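PDB 6RQA: iminosuccinate reductase from Paracoccus denitrificans, which catalyses the NADH-dependent reduction of iminosuccinate to L-aspartate, regenerating the amino donor for the first step of the beta-hydroxyaspartate cycle of glyoxylate assimilation. Local coordinates for residues Glu229-Pro234 with Val255-Ile260; Ala45-Met50 with Gly289-Val294; Ala135-Ile140 with Ala168-Phe173; Asn125-Leu130 with Leu320-Ala325. All coordinates share one frame; numbering follows the deposited sequence.

Interaction 1: Glu229-Pro234 with Val255-Ile260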
loop_
_atom_site.group_PDB
_atom_site.type_symbol
_atom_site.label_atom_id
_atom_site.label_comp_id
_atom_site.label_asym_id
_atom_site.label_seq_id
_atom_site.Cartn_x
_atom_site.Cartn_y
_atom_site.Cartn_z
ATOM N N GLU A 229 37.855 8.172 -13.142
ATOM C CA GLU A 229 39.204 8.631 -12.835
ATOM C C GLU A 229 39.239 9.713 -11.763
ATOM O O GLU A 229 40.334 10.108 -11.347
ATOM C CB GLU A 229 39.889 9.136 -14.106
ATOM C CG GLU A 229 40.234 8.038 -15.103
ATOM C CD GLU A 229 41.027 6.904 -14.475
ATOM O OE1 GLU A 229 40.409 5.910 -14.035
ATOM O OE2 GLU A 229 42.271 7.008 -14.414
ATOM N N HIS A 230 38.082 10.198 -11.307
ATOM C CA HIS A 230 38.065 11.142 -10.195
ATOM C C HIS A 230 38.490 10.464 -8.898
ATOM O O HIS A 230 39.307 11.002 -8.142
ATOM C CB HIS A 230 36.672 11.757 -10.043
ATOM C CG HIS A 230 36.357 12.812 -11.057
ATOM N ND1 HIS A 230 35.077 13.269 -11.280
ATOM C CD2 HIS A 230 37.157 13.506 -11.900
ATOM C CE1 HIS A 230 35.101 14.195 -12.222
ATOM N NE2 HIS A 230 36.351 14.358 -12.614
ATOM N N VAL A 231 37.946 9.279 -8.627
ATOM C CA VAL A 231 38.205 8.591 -7.369
ATOM C C VAL A 231 39.615 8.014 -7.392
ATOM O O VAL A 231 39.965 7.224 -8.276
ATOM C CB VAL A 231 37.162 7.495 -7.120
ATOM C CG1 VAL A 231 37.433 6.796 -5.797
ATOM C CG2 VAL A 231 35.763 8.086 -7.142
ATOM N N LYS A 232 40.428 8.404 -6.412
ATOM C CA LYS A 232 41.786 7.906 -6.268
ATOM C C LYS A 232 42.001 7.446 -4.833
ATOM O O LYS A 232 41.500 8.069 -3.891
ATOM C CB LYS A 232 42.821 8.981 -6.636
ATOM C CG LYS A 232 42.625 9.622 -8.009
ATOM C CD LYS A 232 43.502 8.981 -9.081
ATOM C CE LYS A 232 42.891 7.702 -9.635
ATOM N NZ LYS A 232 43.739 7.095 -10.697
ATOM N N GLY A 233 42.740 6.352 -4.672
ATOM C CA GLY A 233 43.056 5.829 -3.365
ATOM C C GLY A 233 41.880 5.132 -2.709
ATOM O O GLY A 233 40.807 4.984 -3.300
ATOM N N PRO A 234 42.071 4.678 -1.471
ATOM C CA PRO A 234 40.969 4.037 -0.739
ATOM C C PRO A 234 39.823 5.013 -0.509
ATOM O O PRO A 234 40.014 6.110 0.021
ATOM C CB PRO A 234 41.621 3.605 0.580
ATOM C CG PRO A 234 43.083 3.528 0.276
ATOM C CD PRO A 234 43.341 4.610 -0.728
ATOM N N VAL A 255 31.426 2.351 -10.926
ATOM C CA VAL A 255 30.617 1.341 -10.254
ATOM C C VAL A 255 31.131 -0.059 -10.566
ATOM O O VAL A 255 31.026 -0.967 -9.733
ATOM C CB VAL A 255 29.137 1.508 -10.654
ATOM C CG1 VAL A 255 28.258 0.506 -9.923
ATOM C CG2 VAL A 255 28.673 2.932 -10.382
ATOM N N ALA A 256 31.710 -0.254 -11.753
ATOM C CA ALA A 256 32.118 -1.595 -12.162
ATOM C C ALA A 256 33.352 -2.077 -11.407
ATOM O O ALA A 256 33.508 -3.285 -11.195
ATOM C CB ALA A 256 32.371 -1.630 -13.669
ATOM N N ARG A 257 34.235 -1.168 -10.994
ATOM C CA ARG A 257 35.482 -1.550 -10.346
ATOM C C ARG A 257 35.402 -1.499 -8.824
ATOM O O ARG A 257 36.428 -1.648 -8.154
ATOM C CB ARG A 257 36.632 -0.668 -10.845
ATOM C CG ARG A 257 36.752 0.693 -10.173
ATOM C CD ARG A 257 38.055 1.369 -10.581
ATOM N NE ARG A 257 38.644 2.161 -9.503
ATOM C CZ ARG A 257 38.536 3.481 -9.396
ATOM N NH1 ARG A 257 37.859 4.170 -10.305
ATOM N NH2 ARG A 257 39.110 4.116 -8.383
ATOM N N ALA A 258 34.212 -1.313 -8.264
ATOM C CA ALA A 258 34.035 -1.199 -6.825
ATOM C C ALA A 258 33.317 -2.422 -6.272
ATOM O O ALA A 258 32.486 -3.037 -6.947
ATOM C CB ALA A 258 33.247 0.063 -6.469
ATOM N N ARG A 259 33.648 -2.771 -5.030
ATOM C CA ARG A 259 32.927 -3.813 -4.305
ATOM C C ARG A 259 31.600 -3.227 -3.841
ATOM O O ARG A 259 31.570 -2.346 -2.975
ATOM C CB ARG A 259 33.758 -4.327 -3.133
ATOM C CG ARG A 259 33.172 -5.550 -2.449
ATOM C CD ARG A 259 34.164 -6.170 -1.479
ATOM N NE ARG A 259 35.365 -6.652 -2.157
ATOM C CZ ARG A 259 36.376 -7.261 -1.543
ATOM N NH1 ARG A 259 36.335 -7.465 -0.234
ATOM N NH2 ARG A 259 37.429 -7.667 -2.239
ATOM N N ILE A 260 30.505 -3.712 -4.415
ATOM C CA ILE A 260 29.200 -3.075 -4.284
ATOM C C ILE A 260 28.414 -3.713 -3.150
ATOM O O ILE A 260 28.367 -4.942 -3.012
ATOM C CB ILE A 260 28.424 -3.163 -5.612
ATOM C CG1 ILE A 260 29.208 -2.471 -6.728
ATOM C CG2 ILE A 260 27.044 -2.549 -5.467
ATOM C CD1 ILE A 260 28.578 -2.619 -8.092
#
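Arg257 and Val231 meet through one hydrogen bond: NH2 of Arg257 donates to the backbone O of Val231 over 3.2 Å, with an N-H...O angle of 151°. The arginine reaches the carbonyl from above its plane, 53° out of it and so not along a lone pair. Seen from the arginine, the oxygen sits at the guanidinium edge, a little tilted from the plane of that group. The same NH2 lies 4.1 Å from CG1 of Val231, so the valine flanks the donor as well as supplying the acceptor. Helix 252-256 ends just before Arg257, which lies in the turn leading to strand 259-262. The other segment is the loop that leads into strand 235-239. Both strands belong to the parallel, Rossmann-type sheet of the NAD-binding half, with strand 307-311 lying between them, and Val307 of that strand packs against both Val231 and Arg257. Further out, NH1 of Arg257 is held by OD1 of Asn228, just before the loop segment, while NE makes a long, weak ion pair with Glu306. The carboxylate of Glu229 comes near without contact, its OE1 4.8 Å from Arg257 NH1.

Interaction 2: Ala45-Met50 with Gly289-Val294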
loop_
_atom_site.group_PDB
_atom_site.type_symbol
_atom_site.label_atom_id
_atom_site.label_comp_id
_atom_site.label_asym_id
_atom_site.label_seq_id
_atom_site.Cartn_x
_atom_site.Cartn_y
_atom_site.Cartn_z
ATOM N N ALA A 45 20.288 -2.389 13.248
ATOM C CA ALA A 45 19.645 -3.653 13.582
ATOM C C ALA A 45 18.781 -4.167 12.438
ATOM O O ALA A 45 18.676 -5.384 12.244
ATOM C CB ALA A 45 18.806 -3.496 14.849
ATOM N N VAL A 46 18.164 -3.267 11.670
ATOM C CA VAL A 46 17.288 -3.700 10.584
ATOM C C VAL A 46 18.101 -4.293 9.439
ATOM O O VAL A 46 17.664 -5.245 8.781
ATOM C CB VAL A 46 16.393 -2.535 10.121
ATOM C CG1 VAL A 46 16.489 -2.325 8.613
ATOM C CG2 VAL A 46 14.953 -2.801 10.520
ATOM N N PHE A 47 19.295 -3.751 9.185
ATOM C CA PHE A 47 20.169 -4.341 8.176
ATOM C C PHE A 47 20.576 -5.756 8.563
ATOM O O PHE A 47 20.648 -6.646 7.707
ATOM C CB PHE A 47 21.405 -3.464 7.970
ATOM C CG PHE A 47 21.217 -2.381 6.946
ATOM C CD1 PHE A 47 21.262 -2.678 5.595
ATOM C CD2 PHE A 47 21.008 -1.066 7.330
ATOM C CE1 PHE A 47 21.094 -1.690 4.646
ATOM C CE2 PHE A 47 20.841 -0.070 6.382
ATOM C CZ PHE A 47 20.883 -0.383 5.041
ATOM N N ALA A 48 20.839 -5.985 9.851
ATOM C CA ALA A 48 21.202 -7.323 10.302
ATOM C C ALA A 48 20.021 -8.282 10.202
ATOM O O ALA A 48 20.190 -9.447 9.820
ATOM C CB ALA A 48 21.731 -7.267 11.735
ATOM N N SER A 49 18.816 -7.813 10.534
ATOM C CA SER A 49 17.639 -8.672 10.454
ATOM C C SER A 49 17.346 -9.078 9.016
ATOM O O SER A 49 16.919 -10.211 8.760
ATOM C CB SER A 49 16.430 -7.968 11.070
ATOM O OG SER A 49 16.655 -7.666 12.435
ATOM N N MET A 50 17.566 -8.168 8.063
ATOM C CA MET A 50 17.366 -8.507 6.658
ATOM C C MET A 50 18.390 -9.530 6.186
ATOM O O MET A 50 18.061 -10.430 5.404
ATOM C CB MET A 50 17.437 -7.248 5.795
ATOM C CG MET A 50 16.320 -6.254 6.043
ATOM S SD MET A 50 16.555 -4.729 5.111
ATOM C CE MET A 50 16.522 -5.356 3.433
ATOM N N GLY A 289 26.514 -7.032 -3.420
ATOM C CA GLY A 289 26.416 -7.560 -2.077
ATOM C C GLY A 289 25.346 -6.875 -1.249
ATOM O O GLY A 289 24.606 -6.007 -1.709
ATOM N N GLU A 290 25.270 -7.290 0.013
ATOM C CA GLU A 290 24.310 -6.753 0.969
ATOM C C GLU A 290 25.064 -6.138 2.137
ATOM O O GLU A 290 25.906 -6.800 2.753
ATOM C CB GLU A 290 23.358 -7.841 1.471
ATOM C CG GLU A 290 22.544 -8.515 0.381
ATOM C CD GLU A 290 21.647 -9.612 0.920
ATOM O OE1 GLU A 290 21.596 -9.787 2.156
ATOM O OE2 GLU A 290 20.991 -10.299 0.109
ATOM N N LEU A 291 24.760 -4.873 2.438
ATOM C CA LEU A 291 25.392 -4.214 3.576
ATOM C C LEU A 291 25.058 -4.927 4.879
ATOM O O LEU A 291 25.898 -5.016 5.781
ATOM C CB LEU A 291 24.965 -2.749 3.643
ATOM C CG LEU A 291 25.494 -1.962 4.846
ATOM C CD1 LEU A 291 27.015 -1.898 4.818
ATOM C CD2 LEU A 291 24.896 -0.570 4.898
ATOM N N GLY A 292 23.833 -5.448 4.992
ATOM C CA GLY A 292 23.441 -6.145 6.204
ATOM C C GLY A 292 24.278 -7.376 6.488
ATOM O O GLY A 292 24.507 -7.720 7.651
ATOM N N ALA A 293 24.737 -8.063 5.438
ATOM C CA ALA A 293 25.596 -9.225 5.641
ATOM C C ALA A 293 26.916 -8.832 6.288
ATOM O O ALA A 293 27.513 -9.633 7.020
ATOM C CB ALA A 293 25.843 -9.940 4.312
ATOM N N VAL A 294 27.390 -7.612 6.033
ATOM C CA VAL A 294 28.570 -7.114 6.729
ATOM C C VAL A 294 28.239 -6.823 8.187
ATOM O O VAL A 294 29.050 -7.078 9.087
ATOM C CB VAL A 294 29.123 -5.867 6.016
ATOM C CG1 VAL A 294 30.407 -5.395 6.681
ATOM C CG2 VAL A 294 29.351 -6.158 4.542
#
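Phe47 and Gly292 bring their backbones together, with 4.2 Å between their CA atoms. Here helix 36-51 lies against the first turn of helix 291-295, just where the chain leaves strand 288-290, an outermost strand of the parallel sheet of the Rossmann-type NAD-binding domain. CA of Gly292 approaches O of Phe47 to 3.2 Å, a CA-H...O contact, and the glycine leaves room for the carbonyl because no side chain stands on that side. Beside this backbone contact the Phe47 side chain points toward the second segment, and its CB is 3.8 Å from Gly292 CA. Leu291 supplies the matching apolar group: with its CG anti to the backbone N (chi1 176°) and chi2 at 62°, CD2 lies over one face of the phenyl ring, offset toward the rim. CD2 sits 4.1 Å from the centroid of the Phe47 ring and 15° off its normal, a CH-pi contact. The Phe47 side chain also touches Ala135 of helix 125-143 and Gln318 of helix 316-333, and is about 7 Å from the side chain of Met240 and from Gly312, both NAD+-binding. Glu290 is tied back by a salt bridge from its OE2 to Arg53, just beyond helix 36-51. Within that helix, OG of Ser49 donates to O of Ala45 over 3.1 Å, reaching it from the face opposite to that used by Ser49 N.

Interaction 3: Ala135-Ile140 with Ala168-Phe173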
loop_
_atom_site.group_PDB
_atom_site.type_symbol
_atom_site.label_atom_id
_atom_site.label_comp_id
_atom_site.label_asym_id
_atom_site.label_seq_id
_atom_site.Cartn_x
_atom_site.Cartn_y
_atom_site.Cartn_z
ATOM N N ALA A 135 21.160 5.053 7.351
ATOM C CA ALA A 135 21.603 3.995 6.449
ATOM C C ALA A 135 22.991 4.288 5.894
ATOM O O ALA A 135 23.844 3.395 5.832
ATOM C CB ALA A 135 20.595 3.815 5.313
ATOM N N SER A 136 23.237 5.536 5.490
ATOM C CA SER A 136 24.562 5.902 5.000
ATOM C C SER A 136 25.609 5.796 6.103
ATOM O O SER A 136 26.753 5.407 5.844
ATOM C CB SER A 136 24.534 7.316 4.421
ATOM O OG SER A 136 25.813 7.695 3.944
ATOM N N ALA A 137 25.236 6.134 7.339
ATOM C CA ALA A 137 26.185 6.053 8.444
ATOM C C ALA A 137 26.536 4.610 8.783
ATOM O O ALA A 137 27.668 4.331 9.196
ATOM C CB ALA A 137 25.622 6.769 9.672
ATOM N N VAL A 138 25.588 3.684 8.617
ATOM C CA VAL A 138 25.878 2.273 8.862
ATOM C C VAL A 138 26.916 1.766 7.868
ATOM O O VAL A 138 27.861 1.061 8.241
ATOM C CB VAL A 138 24.582 1.441 8.808
ATOM C CG1 VAL A 138 24.900 -0.046 8.855
ATOM C CG2 VAL A 138 23.660 1.822 9.956
ATOM N N SER A 139 26.760 2.122 6.590
ATOM C CA SER A 139 27.747 1.728 5.590
ATOM C C SER A 139 29.113 2.329 5.888
ATOM O O SER A 139 30.139 1.699 5.613
ATOM C CB SER A 139 27.282 2.143 4.195
ATOM O OG SER A 139 27.348 3.548 4.035
ATOM N N ILE A 140 29.147 3.540 6.448
ATOM C CA ILE A 140 30.420 4.150 6.820
ATOM C C ILE A 140 31.087 3.346 7.930
ATOM O O ILE A 140 32.274 3.012 7.852
ATOM C CB ILE A 140 30.214 5.619 7.231
ATOM C CG1 ILE A 140 29.790 6.458 6.026
ATOM C CG2 ILE A 140 31.479 6.185 7.858
ATOM C CD1 ILE A 140 29.532 7.909 6.358
ATOM N N ALA A 168 29.238 12.367 10.801
ATOM C CA ALA A 168 30.137 12.860 11.837
ATOM C C ALA A 168 29.861 12.225 13.192
ATOM O O ALA A 168 30.738 12.247 14.062
ATOM C CB ALA A 168 30.030 14.381 11.946
ATOM N N ASN A 169 28.668 11.661 13.392
ATOM C CA ASN A 169 28.337 11.041 14.668
ATOM C C ASN A 169 28.902 9.631 14.784
ATOM O O ASN A 169 29.213 9.183 15.894
ATOM C CB ASN A 169 26.819 11.018 14.861
ATOM C CG ASN A 169 26.403 10.358 16.163
ATOM O OD1 ASN A 169 26.051 9.177 16.190
ATOM N ND2 ASN A 169 26.439 11.119 17.251
ATOM N N VAL A 170 29.055 8.927 13.664
ATOM C CA VAL A 170 29.500 7.537 13.682
ATOM C C VAL A 170 31.008 7.472 13.467
ATOM O O VAL A 170 31.673 6.534 13.922
ATOM C CB VAL A 170 28.744 6.703 12.629
ATOM C CG1 VAL A 170 29.104 7.150 11.218
ATOM C CG2 VAL A 170 29.014 5.220 12.819
ATOM N N HIS A 171 31.563 8.474 12.787
ATOM C CA HIS A 171 32.984 8.501 12.472
ATOM C C HIS A 171 33.529 9.897 12.730
ATOM O O HIS A 171 32.858 10.895 12.453
ATOM C CB HIS A 171 33.241 8.095 11.015
ATOM C CG HIS A 171 34.691 8.016 10.656
ATOM N ND1 HIS A 171 35.467 6.910 10.930
ATOM C CD2 HIS A 171 35.509 8.908 10.048
ATOM C CE1 HIS A 171 36.699 7.123 10.503
ATOM N NE2 HIS A 171 36.751 8.328 9.964
ATOM N N ARG A 172 34.748 9.959 13.257
ATOM C CA ARG A 172 35.389 11.226 13.591
ATOM C C ARG A 172 36.205 11.693 12.391
ATOM O O ARG A 172 37.240 11.102 12.066
ATOM C CB ARG A 172 36.261 11.074 14.835
ATOM C CG ARG A 172 36.780 12.386 15.403
ATOM C CD ARG A 172 38.237 12.618 15.038
ATOM N NE ARG A 172 38.767 13.828 15.659
ATOM C CZ ARG A 172 40.037 14.213 15.581
ATOM N NH1 ARG A 172 40.432 15.330 16.177
ATOM N NH2 ARG A 172 40.913 13.479 14.909
ATOM N N PHE A 173 35.736 12.746 11.730
ATOM C CA PHE A 173 36.421 13.320 10.583
ATOM C C PHE A 173 37.210 14.555 11.000
ATOM O O PHE A 173 36.995 15.133 12.068
ATOM C CB PHE A 173 35.424 13.689 9.478
ATOM C CG PHE A 173 34.793 12.503 8.803
ATOM C CD1 PHE A 173 35.410 11.895 7.723
ATOM C CD2 PHE A 173 33.578 12.004 9.242
ATOM C CE1 PHE A 173 34.830 10.806 7.095
ATOM C CE2 PHE A 173 32.993 10.917 8.619
ATOM C CZ PHE A 173 33.621 10.317 7.544
#
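Ala137 and Val170 make the closest apolar contact, with CB of Ala137 3.8 Å from CG1 of Val170. Val170 CG1 stands between its own backbone N and carbonyl carbon (chi1 67°), a placement that turns this methyl onto helix 125-143, where it also meets the backbone O of Ala137. One turn further along, CG2 of Ile140 serves two partners: it lies 4.2 Å from Val170 CG1 and 4.1 Å from CB of His171, whose side chain runs at about a right angle to that of the isoleucine. These residues join helix 125-143 to the end of helix 158-170, the first helix after strand 150-154 of the Rossmann-type domain. Phe40 of helix 36-51 packs on both Ala137 and Val170. Polar and aromatic contacts lie within a segment or beyond the pair. NE2 of His171 is bonded to O of Ala148, and the ring turns its CD2 edge over the centre of the Phe173 face. OG of Ser139 donates to O of Ser136 over 2.7 Å and has a second partner in NE2 of His236. The contact is thus van der Waals packing of mostly aliphatic groups, buried at Ala137 and Ile140, partly exposed at Val170 and His171.

Interaction 4: Asn125-Leu130 with Leu320-Ala325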
loop_
_atom_site.group_PDB
_atom_site.type_symbol
_atom_site.label_atom_id
_atom_site.label_comp_id
_atom_site.label_asym_id
_atom_site.label_seq_id
_atom_site.Cartn_x
_atom_site.Cartn_y
_atom_site.Cartn_z
ATOM N N ASN A 125 7.953 12.583 7.327
ATOM C CA ASN A 125 8.863 13.482 6.622
ATOM C C ASN A 125 10.244 13.481 7.266
ATOM O O ASN A 125 11.237 13.084 6.643
ATOM C CB ASN A 125 8.282 14.897 6.580
ATOM C CG ASN A 125 7.089 15.010 5.653
ATOM O OD1 ASN A 125 6.886 14.169 4.778
ATOM N ND2 ASN A 125 6.293 16.058 5.838
ATOM N N LEU A 126 10.327 13.920 8.525
ATOM C CA LEU A 126 11.615 13.944 9.210
ATOM C C LEU A 126 12.176 12.542 9.403
ATOM O O LEU A 126 13.398 12.357 9.390
ATOM C CB LEU A 126 11.479 14.656 10.558
ATOM C CG LEU A 126 12.766 14.811 11.373
ATOM C CD1 LEU A 126 13.847 15.470 10.535
ATOM C CD2 LEU A 126 12.511 15.605 12.641
ATOM N N LEU A 127 11.306 11.542 9.573
ATOM C CA LEU A 127 11.781 10.174 9.754
ATOM C C LEU A 127 12.527 9.680 8.520
ATOM O O LEU A 127 13.552 8.998 8.639
ATOM C CB LEU A 127 10.613 9.243 10.080
ATOM C CG LEU A 127 10.019 9.325 11.487
ATOM C CD1 LEU A 127 8.978 8.234 11.690
ATOM C CD2 LEU A 127 11.111 9.227 12.539
ATOM N N THR A 128 12.032 10.020 7.327
ATOM C CA THR A 128 12.674 9.563 6.097
ATOM C C THR A 128 14.105 10.076 6.000
ATOM O O THR A 128 15.033 9.311 5.711
ATOM C CB THR A 128 11.862 10.008 4.881
ATOM O OG1 THR A 128 10.528 9.493 4.977
ATOM C CG2 THR A 128 12.504 9.495 3.600
ATOM N N ALA A 129 14.304 11.374 6.241
ATOM C CA ALA A 129 15.649 11.937 6.174
ATOM C C ALA A 129 16.558 11.326 7.232
ATOM O O ALA A 129 17.749 11.103 6.986
ATOM C CB ALA A 129 15.592 13.458 6.325
ATOM N N LEU A 130 16.012 11.039 8.415
ATOM C CA LEU A 130 16.825 10.482 9.492
ATOM C C LEU A 130 17.280 9.062 9.170
ATOM O O LEU A 130 18.467 8.741 9.301
ATOM C CB LEU A 130 16.049 10.516 10.807
ATOM C CG LEU A 130 15.897 11.898 11.442
ATOM C CD1 LEU A 130 15.077 11.808 12.713
ATOM C CD2 LEU A 130 17.262 12.515 11.719
ATOM N N LEU A 320 9.880 1.677 9.084
ATOM C CA LEU A 320 9.183 0.989 10.165
ATOM C C LEU A 320 10.017 0.970 11.438
ATOM O O LEU A 320 9.496 1.205 12.535
ATOM C CB LEU A 320 8.825 -0.434 9.739
ATOM C CG LEU A 320 7.846 -0.591 8.573
ATOM C CD1 LEU A 320 7.579 -2.062 8.296
ATOM C CD2 LEU A 320 6.547 0.146 8.857
ATOM N N ALA A 321 11.319 0.697 11.313
ATOM C CA ALA A 321 12.171 0.604 12.493
ATOM C C ALA A 321 12.298 1.948 13.196
ATOM O O ALA A 321 12.252 2.016 14.430
ATOM C CB ALA A 321 13.551 0.075 12.105
ATOM N N VAL A 322 12.455 3.028 12.431
ATOM C CA VAL A 322 12.640 4.334 13.050
ATOM C C VAL A 322 11.316 4.876 13.582
ATOM O O VAL A 322 11.305 5.680 14.522
ATOM C CB VAL A 322 13.301 5.306 12.055
ATOM C CG1 VAL A 322 12.307 5.769 10.997
ATOM C CG2 VAL A 322 13.911 6.490 12.785
ATOM N N ALA A 323 10.187 4.440 13.017
ATOM C CA ALA A 323 8.891 4.894 13.512
ATOM C C ALA A 323 8.475 4.137 14.766
ATOM O O ALA A 323 7.865 4.718 15.670
ATOM C CB ALA A 323 7.825 4.747 12.427
ATOM N N GLN A 324 8.787 2.840 14.834
ATOM C CA GLN A 324 8.483 2.073 16.038
ATOM C C GLN A 324 9.227 2.630 17.245
ATOM O O GLN A 324 8.662 2.728 18.339
ATOM C CB GLN A 324 8.825 0.598 15.826
ATOM C CG GLN A 324 8.745 -0.256 17.089
ATOM C CD GLN A 324 7.356 -0.272 17.708
ATOM O OE1 GLN A 324 6.360 0.037 17.051
ATOM N NE2 GLN A 324 7.285 -0.635 18.982
ATOM N N ALA A 325 10.494 3.008 17.061
ATOM C CA ALA A 325 11.248 3.621 18.150
ATOM C C ALA A 325 10.648 4.960 18.561
ATOM O O ALA A 325 10.669 5.310 19.748
ATOM C CB ALA A 325 12.710 3.794 17.740
#
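Thr128, next in sequence to the Leu127 that meets Val322 and Ala323, has a hydroxyl gripped by several groups: OG1 is hydrogen-bonded to O of Gly124 and to NZ of Lys88, with a weak bond to OG of Ser106. Lys88 is, by similarity, the catalytic proton donor/acceptor. The turn that carries Thr128 also carries Leu127, whose side chain is about 6 Å from that of Lys88. Thr128 points away from helix 316-333, whereas Leu127 points toward it. The two methyls of Leu127 divide the work. CD1 sits 3.7 Å from CB of Ala323, and CD2 lies 3.9 Å from CG2 of Val322. With CG anti to the carbonyl carbon (chi1 -74°) and chi2 at -174°, the fork of Leu127 is directed at helix 316-333, one methyl toward each partner. Val322 answers with both branches, since its CG1 also comes within 4.0 Å of Leu127 CB. The leucine and valine run past each other in opposite directions, their flanks in contact. Ile30 packs on Leu127, Met34 on Val322, and Val108 of strand 104-111 on Ala323. Helix 125-143 follows strand 118-123 of the mixed sheet and leads to strand 150-154 of the parallel one; helix 316-333 follows strand 307-311 and leads back to strand 337-339. Their pairing beside Lys88 and the NAD+-binding Arg131 is consistent with the two-domain junction of the ornithine cyclodeaminase/mu-crystallin family.

Helix 125-143 is the common element: interaction 4 uses its start and interaction 3 its second half, their centres about 17 Å apart. Interaction 2 touches both. CE2 of Phe47 lies 4.0 Å from CB of Ala135, and CG2 of Val46 lies 3.6 Å from CB of Ala321, so helix 36-51 bears on both helices that pass between the sheets. Interaction 1 stands apart, about 31 Å from interaction 4 between centres, yet it joins interaction 2 through the sheet, where O of Ile260 and N of Gly289 are 2.8 Å apart, probably hydrogen-bonded. The nearest approaches to bound NAD are about 9 Å for the side chain of Phe47 and about 11 Å for that of Leu127.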